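Local coordinates for protein tryptophan decarboxylase 1 (Oryza sativa subsp. japonica, PDB 6KHO) that uses pyridoxal 5'-phosphate to decarboxylate L-tryptophan to tryptamine and 5-hydroxy-L-tryptophan to serotonin, and takes part in serotonin biosynthesis, at residues G303-C308 / H329-T334; S325-K330 / D337-Y342. All coordinates share one frame; numbering follows the deposited sequence.

How the interactions relate
Both interactions are buried near the middle of the chain, with centres about 9 Å apart. Their segments follow in the order 303-308, 325-330, 329-334 and 337-342, and the two middle ones share H329 and K330. Interaction 2 pairs neighbouring strands 323-326 and 339-343 of the seven-stranded mixed sheet. Interaction 1 packs the turn after strand 294-298 against the end of helix 328-331 and the residue after it; this helix follows strand 323-326. The two contacts touch where M326 CE lies 3.6 Å from G303 C. Strand, short helix and return strand thus form one continuous unit. K330, the lysine joined to the cofactor, lies on the part that both contacts share.

Interaction 1 of 2, residues G303-C308 / H329-T334; sequences GSACIC and HKWLMT. With PLP (pyridoxal-5'-phosphate), chain C.
S304 points its side chain toward W331 and L332; its CB faces W331 O and CB. The two CB atoms of S304 and W331 lie alongside each other at 3.8 Å. S304 OG reaches further, to 3.5 Å from L332 CB. With OG anti to the carbonyl carbon, chi1 -65°, the hydroxyl faces both L332 CB and a water. This water joins the same two segments: it lies 2.6 Å from S304 OG and accepts a bond from W331 N at 3.0 Å. The serine and the indole residue are therefore tied through water as well as by direct contact.

The indole of W331 extends beside the 303-308 turn, with CG placed opposite the backbone N (chi1 -156°). A305 CB meets the ring obliquely, 3.6 Å from W331 CZ3. Elsewhere the indole stacks with Y301, meets the ring of H404 at a steep angle, and hydrogen-bonds D408 OD2 through NE1.

The arrangement belongs to the cofactor site of a fold-type I pyridoxal phosphate enzyme, the superfamily of the group II decarboxylases. K330, next to W331, sends a bent chain away from the 303-308 turn. Its NZ is bonded to C4A of the cofactor at 1.4 Å, consistent with the internal aldimine. S176 OG and T175 N of the same chain, and G381 N of the second subunit, hydrogen-bond the cofactor.

On the other flank, L332 turns CD1 toward I307 CD1, an apolar contact of 4.2 Å. The same methyl also approaches S304 CB. L146 of helix 133-149 touches L332, and M149 of that helix touches I307.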
ATOM      1  N   GLY A 303       3.946  17.378  10.269  1.00 31.49           N
ATOM      2  CA  GLY A 303       2.938  18.038   9.456  1.00 28.91           C
ATOM      3  C   GLY A 303       1.600  18.186  10.159  1.00 30.97           C
ATOM      4  O   GLY A 303       0.938  19.222  10.039  1.00 31.34           O
ATOM      5  N   SER A 304       1.179  17.156  10.908  1.00 31.52           N
ATOM      6  CA  SER A 304      -0.109  17.225  11.600  1.00 31.39           C
ATOM      7  C   SER A 304      -0.170  18.380  12.590  1.00 32.10           C
ATOM      8  O   SER A 304      -1.243  18.966  12.786  1.00 31.79           O
ATOM      9  CB  SER A 304      -0.405  15.911  12.327  1.00 32.45           C
ATOM     10  OG  SER A 304      -0.558  14.848  11.414  1.00 29.40           O
ATOM     11  N   ALA A 305       0.959  18.725  13.226  1.00 30.60           N
ATOM     12  CA  ALA A 305       0.946  19.832  14.175  1.00 34.51           C
ATOM     13  C   ALA A 305       0.707  21.171  13.491  1.00 34.22           C
ATOM     14  O   ALA A 305       0.312  22.136  14.156  1.00 36.06           O
ATOM     15  CB  ALA A 305       2.261  19.871  14.963  1.00 36.62           C
ATOM     16  N   CYS A 306       0.906  21.241  12.179  1.00 32.59           N
ATOM     17  CA  CYS A 306       0.793  22.485  11.438  1.00 33.19           C
ATOM     18  C   CYS A 306      -0.648  22.883  11.162  1.00 35.03           C
ATOM     19  O   CYS A 306      -0.879  23.928  10.542  1.00 32.61           O
ATOM     20  CB  CYS A 306       1.587  22.377  10.137  1.00 34.36           C
ATOM     21  SG  CYS A 306       3.378  22.221  10.445  1.00 38.73           S
ATOM     22  N   ILE A 307      -1.622  22.091  11.623  1.00 32.79           N
ATOM     23  CA  ILE A 307      -3.000  22.556  11.666  1.00 34.60           C
ATOM     24  C   ILE A 307      -3.234  23.539  12.802  1.00 36.31           C
ATOM     25  O   ILE A 307      -4.317  24.134  12.881  1.00 35.81           O
ATOM     26  CB  ILE A 307      -3.978  21.368  11.783  1.00 32.29           C
ATOM     27  CG1 ILE A 307      -3.903  20.755  13.186  1.00 34.01           C
ATOM     28  CG2 ILE A 307      -3.688  20.347  10.685  1.00 31.81           C
ATOM     29  CD1 ILE A 307      -4.992  19.718  13.491  1.00 30.82           C
ATOM     30  N   CYS A 308      -2.236  23.727  13.694  1.00 35.05           N
ATOM     31  CA  CYS A 308      -2.265  24.714  14.773  1.00 36.59           C
ATOM     32  C   CYS A 308      -1.456  25.942  14.379  1.00 39.23           C
ATOM     33  O   CYS A 308      -0.326  25.797  13.882  1.00 36.57           O
ATOM     34  CB  CYS A 308      -1.704  24.115  16.058  1.00 38.83           C
ATOM     35  SG  CYS A 308      -2.649  22.693  16.669  1.00 39.63           S
ATOM     36  N   HIS A 329      -1.475   8.924   9.536  1.00 27.14           N
ATOM     37  CA  HIS A 329      -1.335   7.726  10.360  1.00 28.71           C
ATOM     38  C   HIS A 329      -0.208   7.834  11.378  1.00 31.20           C
ATOM     39  O   HIS A 329       0.015   6.883  12.134  1.00 31.50           O
ATOM     40  CB  HIS A 329      -1.193   6.457   9.494  1.00 30.34           C
ATOM     41  CG  HIS A 329       0.134   6.290   8.810  1.00 31.51           C
ATOM     42  ND1 HIS A 329       0.230   5.947   7.478  1.00 31.65           N
ATOM     43  CD2 HIS A 329       1.406   6.331   9.278  1.00 33.64           C
ATOM     44  CE1 HIS A 329       1.504   5.817   7.147  1.00 33.89           C
ATOM     45  NE2 HIS A 329       2.238   6.048   8.221  1.00 32.90           N
ATOM     46  N   LYS A 330       0.490   8.965  11.435  1.00 27.63           N
ATOM     47  CA  LYS A 330       1.360   9.230  12.572  1.00 28.63           C
ATOM     48  C   LYS A 330       0.561   9.955  13.643  1.00 30.42           C
ATOM     49  O   LYS A 330       0.081   9.328  14.588  1.00 32.72           O
ATOM     50  CB  LYS A 330       2.580  10.059  12.158  1.00 32.48           C
ATOM     51  CG  LYS A 330       3.482   9.332  11.203  1.00 36.69           C
ATOM     52  CD  LYS A 330       4.693   8.791  11.892  1.00 41.91           C
ATOM     53  CE  LYS A 330       5.877   8.862  10.960  1.00 38.59           C
ATOM     54  NZ  LYS A 330       6.640   7.604  10.994  1.00 46.85           N
ATOM     55  N   TRP A 331       0.351  11.259  13.463  1.00 28.51           N
ATOM     56  CA  TRP A 331      -0.138  12.125  14.531  1.00 28.37           C
ATOM     57  C   TRP A 331      -1.522  12.717  14.244  1.00 28.42           C
ATOM     58  O   TRP A 331      -1.869  13.761  14.804  1.00 29.79           O
ATOM     59  CB  TRP A 331       0.889  13.244  14.764  1.00 29.97           C
ATOM     60  CG  TRP A 331       0.883  13.880  16.131  1.00 31.53           C
ATOM     61  CD1 TRP A 331       0.132  13.516  17.222  1.00 32.54           C
ATOM     62  CD2 TRP A 331       1.670  15.003  16.543  1.00 31.07           C
ATOM     63  NE1 TRP A 331       0.415  14.351  18.289  1.00 32.40           N
ATOM     64  CE2 TRP A 331       1.349  15.273  17.892  1.00 32.98           C
ATOM     65  CE3 TRP A 331       2.626  15.810  15.898  1.00 34.18           C
ATOM     66  CZ2 TRP A 331       1.950  16.315  18.606  1.00 33.86           C
ATOM     67  CZ3 TRP A 331       3.213  16.838  16.602  1.00 31.51           C
ATOM     68  CH2 TRP A 331       2.877  17.083  17.942  1.00 34.40           C
ATOM     69  N   LEU A 332      -2.337  12.091  13.399  1.00 28.83           N
ATOM     70  CA  LEU A 332      -3.667  12.659  13.163  1.00 30.58           C
ATOM     71  C   LEU A 332      -4.770  11.605  13.305  1.00 30.01           C
ATOM     72  O   LEU A 332      -5.774  11.621  12.580  1.00 31.24           O
ATOM     73  CB  LEU A 332      -3.732  13.353  11.803  1.00 28.76           C
ATOM     74  CG  LEU A 332      -4.733  14.509  11.714  1.00 34.75           C
ATOM     75  CD1 LEU A 332      -4.297  15.653  12.623  1.00 31.89           C
ATOM     76  CD2 LEU A 332      -4.914  14.986  10.272  1.00 35.34           C
ATOM     77  N   MET A 333      -4.590  10.669  14.244  1.00 28.22           N
ATOM     78  CA  MET A 333      -5.653   9.767  14.724  1.00 30.72           C
ATOM     79  C   MET A 333      -6.292   8.934  13.618  1.00 29.50           C
ATOM     80  O   MET A 333      -7.463   8.556  13.719  1.00 27.84           O
ATOM     81  CB  MET A 333      -6.741  10.547  15.464  1.00 29.68           C
ATOM     82  CG  MET A 333      -6.312  10.969  16.865  1.00 36.77           C
ATOM     83  SD  MET A 333      -7.522  12.044  17.641  1.00 47.82           S
ATOM     84  CE  MET A 333      -7.255  13.519  16.723  1.00 36.92           C
ATOM     85  N   THR A 334      -5.540   8.629  12.568  1.00 27.37           N
ATOM     86  CA  THR A 334      -6.019   7.825  11.451  1.00 28.05           C
ATOM     87  C   THR A 334      -5.156   6.572  11.365  1.00 33.63           C
ATOM     88  O   THR A 334      -3.943   6.675  11.170  1.00 32.80           O
ATOM     89  CB  THR A 334      -5.939   8.623  10.146  1.00 29.71           C
ATOM     90  OG1 THR A 334      -6.698   9.842  10.259  1.00 30.62           O
ATOM     91  CG2 THR A 334      -6.474   7.813   8.994  1.00 28.48           C
TER
HETATM   92  N1  PLP C 601       9.885  10.277   7.245  1.00 37.10           N
HETATM   93  C2  PLP C 601       9.641  10.769   8.512  1.00 35.48           C
HETATM   94  C2A PLP C 601      10.088  12.139   8.919  1.00 32.79           C
HETATM   95  C3  PLP C 601       8.971   9.984   9.437  1.00 39.65           C
HETATM   96  O3  PLP C 601       8.728  10.476  10.691  1.00 42.08           O
HETATM   97  C4  PLP C 601       8.533   8.711   9.089  1.00 42.48           C
HETATM   98  C4A PLP C 601       7.499   8.021   9.931  1.00 39.02           C
HETATM   99  C5  PLP C 601       8.780   8.216   7.817  1.00 39.98           C
HETATM  100  C6  PLP C 601       9.464   9.005   6.895  1.00 39.06           C
HETATM  101  C5A PLP C 601       8.297   6.816   7.498  1.00 41.12           C
HETATM  102  O4P PLP C 601       8.324   6.508   6.124  1.00 40.92           O
HETATM  103  P   PLP C 601       7.349   5.364   5.506  1.00 42.61           P
HETATM  104  O1P PLP C 601       7.431   4.101   6.320  1.00 48.93           O
HETATM  105  O2P PLP C 601       7.791   5.139   4.081  1.00 41.05           O
HETATM  106  O3P PLP C 601       5.897   5.805   5.526  1.00 35.88           O
HETATM  107  O   HOH W   1       1.437  13.228  11.522  1.00 28.98           O

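Interaction 2 of 2, residues S325-K330 / D337-Y342. With PLP (pyridoxal-5'-phosphate), chain C.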
ATOM      1  N   SER A 325       4.570  15.995   1.703  1.00 25.90           N
ATOM      2  CA  SER A 325       3.818  14.856   2.202  1.00 27.93           C
ATOM      3  C   SER A 325       3.802  14.880   3.721  1.00 29.50           C
ATOM      4  O   SER A 325       4.733  15.378   4.363  1.00 27.87           O
ATOM      5  CB  SER A 325       4.396  13.521   1.702  1.00 28.20           C
ATOM      6  OG  SER A 325       5.774  13.379   2.045  1.00 28.30           O
ATOM      7  N   MET A 326       2.720  14.342   4.286  1.00 24.96           N
ATOM      8  CA  MET A 326       2.624  14.100   5.713  1.00 28.67           C
ATOM      9  C   MET A 326       1.700  12.909   5.924  1.00 29.09           C
ATOM     10  O   MET A 326       0.922  12.535   5.038  1.00 28.26           O
ATOM     11  CB  MET A 326       2.113  15.333   6.472  1.00 28.14           C
ATOM     12  CG  MET A 326       0.923  15.967   5.843  1.00 30.81           C
ATOM     13  SD  MET A 326      -0.588  15.370   6.601  1.00 46.77           S
ATOM     14  CE  MET A 326      -0.718  16.646   7.839  1.00 32.66           C
ATOM     15  N   SER A 327       1.807  12.298   7.098  1.00 27.91           N
ATOM     16  CA  SER A 327       1.096  11.051   7.379  1.00 28.76           C
ATOM     17  C   SER A 327       0.098  11.250   8.504  1.00 27.01           C
ATOM     18  O   SER A 327       0.492  11.335   9.681  1.00 29.75           O
ATOM     19  CB  SER A 327       2.079   9.935   7.724  1.00 30.30           C
ATOM     20  OG  SER A 327       2.840   9.586   6.581  1.00 32.55           O
ATOM     21  N   PRO A 328      -1.190  11.338   8.202  1.00 26.02           N
ATOM     22  CA  PRO A 328      -2.193  11.262   9.267  1.00 29.88           C
ATOM     23  C   PRO A 328      -2.047  10.001  10.097  1.00 27.89           C
ATOM     24  O   PRO A 328      -2.421  10.010  11.271  1.00 27.00           O
ATOM     25  CB  PRO A 328      -3.526  11.288   8.505  1.00 30.73           C
ATOM     26  CG  PRO A 328      -3.201  12.034   7.240  1.00 30.10           C
ATOM     27  CD  PRO A 328      -1.796  11.601   6.882  1.00 30.74           C
ATOM     28  N   HIS A 329      -1.475   8.924   9.536  1.00 27.14           N
ATOM     29  CA  HIS A 329      -1.335   7.726  10.360  1.00 28.71           C
ATOM     30  C   HIS A 329      -0.208   7.834  11.378  1.00 31.20           C
ATOM     31  O   HIS A 329       0.015   6.883  12.134  1.00 31.50           O
ATOM     32  CB  HIS A 329      -1.193   6.457   9.494  1.00 30.34           C
ATOM     33  CG  HIS A 329       0.134   6.290   8.810  1.00 31.51           C
ATOM     34  ND1 HIS A 329       0.230   5.947   7.478  1.00 31.65           N
ATOM     35  CD2 HIS A 329       1.406   6.331   9.278  1.00 33.64           C
ATOM     36  CE1 HIS A 329       1.504   5.817   7.147  1.00 33.89           C
ATOM     37  NE2 HIS A 329       2.238   6.048   8.221  1.00 32.90           N
ATOM     38  N   LYS A 330       0.490   8.965  11.435  1.00 27.63           N
ATOM     39  CA  LYS A 330       1.360   9.230  12.572  1.00 28.63           C
ATOM     40  C   LYS A 330       0.561   9.955  13.643  1.00 30.42           C
ATOM     41  O   LYS A 330       0.081   9.328  14.588  1.00 32.72           O
ATOM     42  CB  LYS A 330       2.580  10.059  12.158  1.00 32.48           C
ATOM     43  CG  LYS A 330       3.482   9.332  11.203  1.00 36.69           C
ATOM     44  CD  LYS A 330       4.693   8.791  11.892  1.00 41.91           C
ATOM     45  CE  LYS A 330       5.877   8.862  10.960  1.00 38.59           C
ATOM     46  NZ  LYS A 330       6.640   7.604  10.994  1.00 46.85           N
ATOM     47  N   ASP A 337      -2.960   2.346   6.757  1.00 30.45           N
ATOM     48  CA  ASP A 337      -1.991   3.308   6.195  1.00 32.71           C
ATOM     49  C   ASP A 337      -2.707   4.562   5.695  1.00 33.06           C
ATOM     50  O   ASP A 337      -3.834   4.479   5.182  1.00 31.65           O
ATOM     51  CB  ASP A 337      -1.209   2.713   5.010  1.00 34.52           C
ATOM     52  CG  ASP A 337      -0.871   1.239   5.187  1.00 39.02           C
ATOM     53  OD1 ASP A 337      -0.239   0.891   6.204  1.00 43.04           O
ATOM     54  OD2 ASP A 337      -1.234   0.426   4.303  1.00 46.46           O
ATOM     55  N   CYS A 338      -2.039   5.709   5.817  1.00 32.14           N
ATOM     56  CA  CYS A 338      -2.595   6.966   5.332  1.00 27.64           C
ATOM     57  C   CYS A 338      -1.507   8.042   5.238  1.00 30.02           C
ATOM     58  O   CYS A 338      -1.189   8.688   6.240  1.00 29.32           O
ATOM     59  CB  CYS A 338      -3.724   7.440   6.251  1.00 29.22           C
ATOM     60  SG  CYS A 338      -4.592   8.930   5.609  1.00 32.98           S
ATOM     61  N   THR A 339      -0.925   8.232   4.056  1.00 26.29           N
ATOM     62  CA  THR A 339       0.034   9.311   3.817  1.00 26.21           C
ATOM     63  C   THR A 339      -0.519  10.192   2.714  1.00 27.26           C
ATOM     64  O   THR A 339      -0.951   9.681   1.678  1.00 28.97           O
ATOM     65  CB  THR A 339       1.411   8.773   3.409  1.00 26.64           C
ATOM     66  OG1 THR A 339       1.909   7.914   4.436  1.00 30.82           O
ATOM     67  CG2 THR A 339       2.410   9.930   3.188  1.00 27.78           C
ATOM     68  N   CYS A 340      -0.510  11.504   2.933  1.00 24.42           N
ATOM     69  CA  CYS A 340      -1.067  12.458   1.983  1.00 26.69           C
ATOM     70  C   CYS A 340       0.067  13.166   1.256  1.00 28.25           C
ATOM     71  O   CYS A 340       0.953  13.728   1.899  1.00 27.55           O
ATOM     72  CB  CYS A 340      -1.959  13.470   2.706  1.00 26.44           C
ATOM     73  SG  CYS A 340      -3.398  12.636   3.461  1.00 28.85           S
ATOM     74  N   LEU A 341       0.034  13.136  -0.077  1.00 24.14           N
ATOM     75  CA  LEU A 341       1.007  13.831  -0.913  1.00 25.26           C
ATOM     76  C   LEU A 341       0.311  14.953  -1.666  1.00 26.57           C
ATOM     77  O   LEU A 341      -0.720  14.715  -2.301  1.00 25.78           O
ATOM     78  CB  LEU A 341       1.651  12.867  -1.915  1.00 24.39           C
ATOM     79  CG  LEU A 341       2.407  13.531  -3.073  1.00 25.19           C
ATOM     80  CD1 LEU A 341       3.648  14.272  -2.537  1.00 25.75           C
ATOM     81  CD2 LEU A 341       2.790  12.493  -4.114  1.00 25.35           C
ATOM     82  N   TYR A 342       0.883  16.156  -1.620  1.00 26.44           N
ATOM     83  CA  TYR A 342       0.380  17.316  -2.350  1.00 26.63           C
ATOM     84  C   TYR A 342       1.452  17.797  -3.316  1.00 29.25           C
ATOM     85  O   TYR A 342       2.631  17.832  -2.962  1.00 23.94           O
ATOM     86  CB  TYR A 342       0.008  18.468  -1.403  1.00 23.50           C
ATOM     87  CG  TYR A 342      -1.125  18.139  -0.453  1.00 29.43           C
ATOM     88  CD1 TYR A 342      -0.870  17.556   0.782  1.00 29.09           C
ATOM     89  CD2 TYR A 342      -2.452  18.398  -0.803  1.00 27.82           C
ATOM     90  CE1 TYR A 342      -1.909  17.251   1.662  1.00 29.87           C
ATOM     91  CE2 TYR A 342      -3.503  18.103   0.072  1.00 28.75           C
ATOM     92  CZ  TYR A 342      -3.223  17.532   1.300  1.00 29.22           C
ATOM     93  OH  TYR A 342      -4.249  17.226   2.165  1.00 25.91           O
TER
HETATM   94  N1  PLP C 601       9.885  10.277   7.245  1.00 37.10           N
HETATM   95  C2  PLP C 601       9.641  10.769   8.512  1.00 35.48           C
HETATM   96  C2A PLP C 601      10.088  12.139   8.919  1.00 32.79           C
HETATM   97  C3  PLP C 601       8.971   9.984   9.437  1.00 39.65           C
HETATM   98  O3  PLP C 601       8.728  10.476  10.691  1.00 42.08           O
HETATM   99  C4  PLP C 601       8.533   8.711   9.089  1.00 42.48           C
HETATM  100  C4A PLP C 601       7.499   8.021   9.931  1.00 39.02           C
HETATM  101  C5  PLP C 601       8.780   8.216   7.817  1.00 39.98           C
HETATM  102  C6  PLP C 601       9.464   9.005   6.895  1.00 39.06           C
HETATM  103  C5A PLP C 601       8.297   6.816   7.498  1.00 41.12           C
HETATM  104  O4P PLP C 601       8.324   6.508   6.124  1.00 40.92           O
HETATM  105  P   PLP C 601       7.349   5.364   5.506  1.00 42.61           P
HETATM  106  O1P PLP C 601       7.431   4.101   6.320  1.00 48.93           O
HETATM  107  O2P PLP C 601       7.791   5.139   4.081  1.00 41.05           O
HETATM  108  O3P PLP C 601       5.897   5.805   5.526  1.00 35.88           O
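M326 and C340 form an antiparallel hydrogen-bonded pair. M326 N gives a bond to C340 O, and C340 N returns one to M326 O at 2.7 Å. S325 and L341 are the adjoining non-hydrogen-bonded pair.

Polar side chains continue the pairing past the end of strand 323-326. S327 OG and T339 OG1 share a hydrogen bond of 2.9 Å. The H329 ring takes C338 N at its edge: C338 N donates to H329 ND1 at 2.8 Å, within 1° of the ring plane. This bond should fix the ring's rotation. The main chain adds a weak bond from H329 N to C338 O. S327 CB sits over one face of the imidazole, toward its rim.

The apolar contacts fall to P328. Its CG lies 3.8 Å from C338 SG and equally far from C340 SG. C340 also packs on L143 and L146 of helix 133-149.

S327 and T339 both touch T175, whose N binds the cofactor. K330, the residue after H329, is the cofactor lysine. This strand pair, with its His-Lys pair, is typical of the lysine-bearing segment in group II decarboxylases of fold type I.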